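Local coordinates for protein UTP--glucose-1-phosphate uridylyltransferase YngB (PDB 7O2N) that catalyses the formation of UDP-glucose and diphosphate from UTP and glucose 1-phosphate, feeding glycolipid synthesis and wall teichoic acid glucosylation, at residues 36-39 against 40-43; 160-164 against 165-169. One frame throughout, in Å; residues are numbered along the deposited sequence.

In the fold
The chain meets interaction 1 early: Pro-36 leads into the first turns of helix 37-47, which residues 37-43 form and which runs from the loop after strand 6-11 to strand 52-57. Those two strands are parallel neighbours in the large mixed sheet of this GT-A-type nucleotidyltransferase, so the helix is the crossover of a beta-alpha-beta unit. Much later, interaction 2 takes the chain off the end of strand 156-161 and round a short 3-10 segment toward strand 171-175. The two are in series, neither nested nor crossed, and each closes only a local turn. Their nearest atoms are about 15 Å apart, interaction 1 being partly buried and interaction 2 at the surface.

Interaction 1. Residues 36-39 against 40-43; sequences PAIQ and YIVE
Gln-39 NE2 donates to Glu-43 OE2 over 2.8 Å, a side-chain hydrogen bond that links residues four apart, one helical turn, and is almost straight at the hydrogen (175°). The carboxylate oxygen lies in the plane of the amide, whereas the amide nitrogen reaches OE2 from above the carboxylate plane, the two flat groups standing nearly perpendicular (87°). Gln-39 gets there on an extended chain, its CG pointing opposite the backbone N (chi1 -175°). The other oxygen of the carboxylate, Glu-43 OE1, forms a salt bridge with Lys-35, and Gln-39 OE1 accepts a hydrogen bond from His-67, so each side chain has a second polar partner beyond the pair. Beneath it the backbone follows the same step, Glu-43 N to Gln-39 O at 2.9 Å; one residue earlier, Val-42 N meets Ile-38 O at 3.2 Å. This is the opening of helix 37-47, the crossover between parallel strands 6-11 and 52-57. In its first turn Ala-37 O receives weak hydrogen bonds from both Tyr-40 N and Ile-41 N. The Tyr-40 ring swings back along the turn, its edge to Ala-37 and its CD2 3.7 Å from Pro-36 O; its hydroxyl is hydrogen-bonded to Val-33 N, and Lys-35 makes a cation-pi contact with the ring. On the side facing the sheet, Ile-38 CD1 meets Ile-41 CD1 at 4.1 Å, the side chains crossing at about a right angle. All three of Ile-38, Ile-41 and Val-42 rest on Ile-9 of strand 6-11, while Pro-36 and Gln-39 pack against Pro-20 of the second subunit.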
ATOM      1  N   PRO A  36       4.038  -2.951  -6.148  1.00 54.54           N
ATOM      2  CA  PRO A  36       4.060  -1.495  -6.241  1.00 54.25           C
ATOM      3  C   PRO A  36       3.633  -1.088  -7.647  1.00 48.96           C
ATOM      4  O   PRO A  36       3.987  -1.731  -8.630  1.00 42.37           O
ATOM      5  CB  PRO A  36       5.537  -1.174  -5.988  1.00 52.68           C
ATOM      6  CG  PRO A  36       5.988  -2.326  -5.130  1.00 47.44           C
ATOM      7  CD  PRO A  36       5.344  -3.516  -5.797  1.00 50.22           C
ATOM      8  N   ALA A  37       2.864   0.001  -7.709  1.00 44.21           N
ATOM      9  CA  ALA A  37       2.317   0.454  -8.965  1.00 36.75           C
ATOM     10  C   ALA A  37       3.465   0.588  -9.966  1.00 41.04           C
ATOM     11  O   ALA A  37       3.377   0.167 -11.117  1.00 36.34           O
ATOM     12  CB  ALA A  37       1.579   1.738  -8.719  1.00 33.55           C
ATOM     13  N   ILE A  38       4.583   1.145  -9.498  1.00 46.49           N
ATOM     14  CA  ILE A  38       5.722   1.422 -10.362  1.00 45.61           C
ATOM     15  C   ILE A  38       6.158   0.128 -11.072  1.00 45.51           C
ATOM     16  O   ILE A  38       6.625   0.164 -12.207  1.00 43.24           O
ATOM     17  CB  ILE A  38       6.839   2.095  -9.529  1.00 39.51           C
ATOM     18  CG1 ILE A  38       7.736   3.074 -10.292  1.00 37.91           C
ATOM     19  CG2 ILE A  38       7.652   1.098  -8.740  1.00 44.43           C
ATOM     20  CD1 ILE A  38       7.715   2.978 -11.772  1.00 33.97           C
ATOM     21  N   GLN A  39       5.958  -1.026 -10.424  1.00 40.43           N
ATOM     22  CA  GLN A  39       6.449  -2.260 -11.011  1.00 43.82           C
ATOM     23  C   GLN A  39       5.598  -2.645 -12.210  1.00 48.24           C
ATOM     24  O   GLN A  39       6.111  -3.229 -13.163  1.00 53.68           O
ATOM     25  CB  GLN A  39       6.444  -3.433 -10.037  1.00 43.94           C
ATOM     26  CG  GLN A  39       7.070  -4.700 -10.615  1.00 40.27           C
ATOM     27  CD  GLN A  39       7.066  -5.794  -9.573  1.00 45.99           C
ATOM     28  OE1 GLN A  39       7.252  -5.564  -8.379  1.00 49.12           O
ATOM     29  NE2 GLN A  39       6.771  -7.002 -10.000  1.00 44.88           N
ATOM     30  N   TYR A  40       4.297  -2.333 -12.145  1.00 45.80           N
ATOM     31  CA  TYR A  40       3.422  -2.623 -13.273  1.00 43.00           C
ATOM     32  C   TYR A  40       3.948  -1.888 -14.504  1.00 40.10           C
ATOM     33  O   TYR A  40       3.956  -2.450 -15.586  1.00 39.22           O
ATOM     34  CB  TYR A  40       1.947  -2.340 -12.955  1.00 43.32           C
ATOM     35  CG  TYR A  40       1.255  -3.279 -11.990  1.00 44.70           C
ATOM     36  CD1 TYR A  40       0.599  -4.420 -12.429  1.00 44.38           C
ATOM     37  CD2 TYR A  40       1.210  -2.999 -10.637  1.00 44.66           C
ATOM     38  CE1 TYR A  40      -0.037  -5.279 -11.549  1.00 45.68           C
ATOM     39  CE2 TYR A  40       0.557  -3.827  -9.744  1.00 47.69           C
ATOM     40  CZ  TYR A  40      -0.063  -4.975 -10.199  1.00 50.77           C
ATOM     41  OH  TYR A  40      -0.692  -5.788  -9.298  1.00 57.33           O
ATOM     42  N   ILE A  41       4.418  -0.646 -14.320  1.00 45.24           N
ATOM     43  CA  ILE A  41       4.826   0.193 -15.433  1.00 49.44           C
ATOM     44  C   ILE A  41       6.100  -0.361 -16.058  1.00 53.57           C
ATOM     45  O   ILE A  41       6.174  -0.493 -17.281  1.00 56.00           O
ATOM     46  CB  ILE A  41       5.035   1.653 -15.018  1.00 49.36           C
ATOM     47  CG1 ILE A  41       3.865   2.186 -14.188  1.00 62.96           C
ATOM     48  CG2 ILE A  41       5.275   2.474 -16.266  1.00 48.08           C
ATOM     49  CD1 ILE A  41       4.082   3.568 -13.617  1.00 66.40           C
ATOM     50  N   VAL A  42       7.085  -0.689 -15.214  1.00 49.75           N
ATOM     51  CA  VAL A  42       8.307  -1.315 -15.694  1.00 51.66           C
ATOM     52  C   VAL A  42       8.006  -2.647 -16.394  1.00 53.47           C
ATOM     53  O   VAL A  42       8.677  -2.998 -17.358  1.00 53.15           O
ATOM     54  CB  VAL A  42       9.347  -1.488 -14.571  1.00 53.00           C
ATOM     55  CG1 VAL A  42      10.545  -2.318 -15.030  1.00 52.28           C
ATOM     56  CG2 VAL A  42       9.804  -0.131 -14.067  1.00 50.26           C
ATOM     57  N   GLU A  43       7.001  -3.388 -15.909  1.00 51.09           N
ATOM     58  CA  GLU A  43       6.604  -4.647 -16.519  1.00 46.42           C
ATOM     59  C   GLU A  43       6.013  -4.434 -17.906  1.00 44.26           C
ATOM     60  O   GLU A  43       6.402  -5.097 -18.849  1.00 44.29           O
ATOM     61  CB  GLU A  43       5.710  -5.424 -15.574  1.00 43.81           C
ATOM     62  CG  GLU A  43       6.552  -6.246 -14.614  1.00 49.57           C
ATOM     63  CD  GLU A  43       5.788  -6.824 -13.443  1.00 61.11           C
ATOM     64  OE1 GLU A  43       4.593  -6.505 -13.302  1.00 73.07           O
ATOM     65  OE2 GLU A  43       6.375  -7.590 -12.677  1.00 70.46           O
TER

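Interaction 2. Residues 160-164 against 165-169; sequences QSVLP and EDVSK
Leu-163 O accepts a hydrogen bond from Asp-166 N, 3.1 Å long, with an N-H...O angle of 152° and the donor tilted 33° from the carbonyl plane. One residue on, Val-167 N reaches Pro-164 O in a weaker bond of 3.4 Å. Within the second half, Lys-169 N continues the pattern to Asp-166 O, and all three bonds span three residues, as expected of 3-10 geometry. The carboxylate of Asp-166 leans back over the approach to the turn: OD2 lies 3.4 Å from Val-162 CG2, and OD1 makes a long salt bridge with Lys-169 NZ. The turn takes the chain off the end of strand 156-161; Val-162, just past it, still shares a backbone hydrogen bond with Glu-200, and the chain then heads toward strand 171-175. Glu-165 doubles back on Leu-163: CG sits between its own backbone N and carbonyl carbon (chi1 46°) and the chain bends again at chi2, which carries OE2 to 3.4 Å from Leu-163 CB. The two side chains run side by side, pointing the same way, with the carboxylate lying along aliphatic carbons. Toward the protein body, Val-162 CG1 and Val-167 CG1 touch at 4.1 Å, their side chains crossing at a slant. Val-167 CG2 also lies beside Pro-164 O. This small apolar patch is continued by Ala-202 of strand 201-204 and Tyr-170, which adjoin Val-162, and by Ala-197, against which buried Val-167 packs.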
ATOM      1  N   GLN A 160      -7.844   5.675 -25.930  1.00 69.48           N
ATOM      2  CA  GLN A 160      -9.080   4.931 -25.721  1.00 65.35           C
ATOM      3  C   GLN A 160     -10.225   5.944 -25.576  1.00 64.97           C
ATOM      4  O   GLN A 160     -10.008   7.113 -25.234  1.00 55.99           O
ATOM      5  CB  GLN A 160      -8.952   4.027 -24.490  1.00 51.96           C
ATOM      6  CG  GLN A 160      -8.276   2.695 -24.766  1.00 49.15           C
ATOM      7  CD  GLN A 160      -8.387   1.808 -23.556  1.00 57.10           C
ATOM      8  OE1 GLN A 160      -8.723   2.293 -22.474  1.00 68.25           O
ATOM      9  NE2 GLN A 160      -8.143   0.509 -23.726  1.00 55.05           N
ATOM     10  N   SER A 161     -11.454   5.507 -25.857  1.00 66.96           N
ATOM     11  CA  SER A 161     -12.570   6.434 -25.773  1.00 71.33           C
ATOM     12  C   SER A 161     -13.064   6.547 -24.330  1.00 75.43           C
ATOM     13  O   SER A 161     -12.812   5.683 -23.492  1.00 66.84           O
ATOM     14  CB  SER A 161     -13.670   6.074 -26.732  1.00 70.36           C
ATOM     15  OG  SER A 161     -13.553   4.715 -27.107  1.00 93.57           O
ATOM     16  N   VAL A 162     -13.767   7.643 -24.050  1.00 76.19           N
ATOM     17  CA  VAL A 162     -14.282   7.870 -22.718  1.00 79.71           C
ATOM     18  C   VAL A 162     -15.658   8.534 -22.832  1.00 78.07           C
ATOM     19  O   VAL A 162     -15.994   9.094 -23.873  1.00 80.86           O
ATOM     20  CB  VAL A 162     -13.247   8.648 -21.881  1.00 80.48           C
ATOM     21  CG1 VAL A 162     -12.978  10.054 -22.394  1.00 72.29           C
ATOM     22  CG2 VAL A 162     -13.607   8.661 -20.405  1.00103.47           C
ATOM     23  N   LEU A 163     -16.481   8.421 -21.780  1.00 77.15           N
ATOM     24  CA  LEU A 163     -17.807   9.022 -21.802  1.00 74.92           C
ATOM     25  C   LEU A 163     -17.637  10.537 -21.803  1.00 75.77           C
ATOM     26  O   LEU A 163     -16.715  11.036 -21.169  1.00 78.51           O
ATOM     27  CB  LEU A 163     -18.613   8.561 -20.583  1.00 72.40           C
ATOM     28  CG  LEU A 163     -18.348   7.135 -20.094  1.00 88.10           C
ATOM     29  CD1 LEU A 163     -18.675   6.985 -18.610  1.00 65.86           C
ATOM     30  CD2 LEU A 163     -19.093   6.088 -20.931  1.00 91.09           C
ATOM     31  N   PRO A 164     -18.471  11.297 -22.552  1.00 77.88           N
ATOM     32  CA  PRO A 164     -18.426  12.758 -22.564  1.00 76.84           C
ATOM     33  C   PRO A 164     -18.042  13.510 -21.292  1.00 84.51           C
ATOM     34  O   PRO A 164     -17.335  14.511 -21.399  1.00 98.28           O
ATOM     35  CB  PRO A 164     -19.825  13.184 -23.046  1.00 66.34           C
ATOM     36  CG  PRO A 164     -20.413  11.952 -23.716  1.00 72.21           C
ATOM     37  CD  PRO A 164     -19.442  10.799 -23.535  1.00 76.71           C
ATOM     38  N   GLU A 165     -18.513  13.064 -20.116  1.00 82.05           N
ATOM     39  CA  GLU A 165     -18.366  13.885 -18.920  1.00 92.00           C
ATOM     40  C   GLU A 165     -16.893  14.031 -18.561  1.00 93.38           C
ATOM     41  O   GLU A 165     -16.466  15.117 -18.165  1.00 95.74           O
ATOM     42  CB  GLU A 165     -19.164  13.384 -17.714  1.00 95.32           C
ATOM     43  CG  GLU A 165     -19.046  11.900 -17.465  1.00102.02           C
ATOM     44  CD  GLU A 165     -20.083  11.078 -18.207  1.00112.55           C
ATOM     45  OE1 GLU A 165     -20.679  10.196 -17.565  1.00124.30           O
ATOM     46  OE2 GLU A 165     -20.289  11.317 -19.423  1.00112.71           O
ATOM     47  N   ASP A 166     -16.135  12.947 -18.767  1.00 93.79           N
ATOM     48  CA  ASP A 166     -14.788  12.808 -18.243  1.00 88.89           C
ATOM     49  C   ASP A 166     -13.745  13.390 -19.187  1.00 84.54           C
ATOM     50  O   ASP A 166     -12.566  13.138 -18.974  1.00 90.61           O
ATOM     51  CB  ASP A 166     -14.384  11.347 -18.040  1.00 82.05           C
ATOM     52  CG  ASP A 166     -15.338  10.476 -17.243  1.00 85.65           C
ATOM     53  OD1 ASP A 166     -15.926  10.967 -16.245  1.00 85.47           O
ATOM     54  OD2 ASP A 166     -15.467   9.289 -17.622  1.00 85.43           O
ATOM     55  N   VAL A 167     -14.146  14.185 -20.189  1.00 76.76           N
ATOM     56  CA  VAL A 167     -13.178  14.603 -21.194  1.00 72.09           C
ATOM     57  C   VAL A 167     -12.271  15.705 -20.645  1.00 73.56           C
ATOM     58  O   VAL A 167     -11.167  15.929 -21.146  1.00 82.64           O
ATOM     59  CB  VAL A 167     -13.816  14.972 -22.546  1.00 64.30           C
ATOM     60  CG1 VAL A 167     -14.447  13.767 -23.222  1.00 60.35           C
ATOM     61  CG2 VAL A 167     -14.806  16.112 -22.427  1.00 71.46           C
ATOM     62  N   SER A 168     -12.737  16.368 -19.585  1.00 76.02           N
ATOM     63  CA  SER A 168     -11.966  17.429 -18.956  1.00 77.33           C
ATOM     64  C   SER A 168     -10.916  16.844 -18.015  1.00 72.28           C
ATOM     65  O   SER A 168     -10.211  17.580 -17.341  1.00 77.17           O
ATOM     66  CB  SER A 168     -12.865  18.396 -18.242  1.00 80.26           C
ATOM     67  OG  SER A 168     -13.436  19.323 -19.155  1.00 88.98           O
ATOM     68  N   LYS A 169     -10.820  15.518 -17.969  1.00 76.14           N
ATOM     69  CA  LYS A 169      -9.875  14.829 -17.111  1.00 76.03           C
ATOM     70  C   LYS A 169      -8.652  14.450 -17.940  1.00 71.58           C
ATOM     71  O   LYS A 169      -7.659  13.985 -17.398  1.00 74.07           O
ATOM     72  CB  LYS A 169     -10.526  13.564 -16.540  1.00 84.25           C
ATOM     73  CG  LYS A 169     -10.049  13.124 -15.160  1.00100.45           C
ATOM     74  CD  LYS A 169     -10.388  11.671 -14.814  1.00111.79           C
ATOM     75  CE  LYS A 169     -11.819  11.249 -15.101  1.00113.41           C
ATOM     76  NZ  LYS A 169     -12.811  12.173 -14.500  1.00111.89           N
TER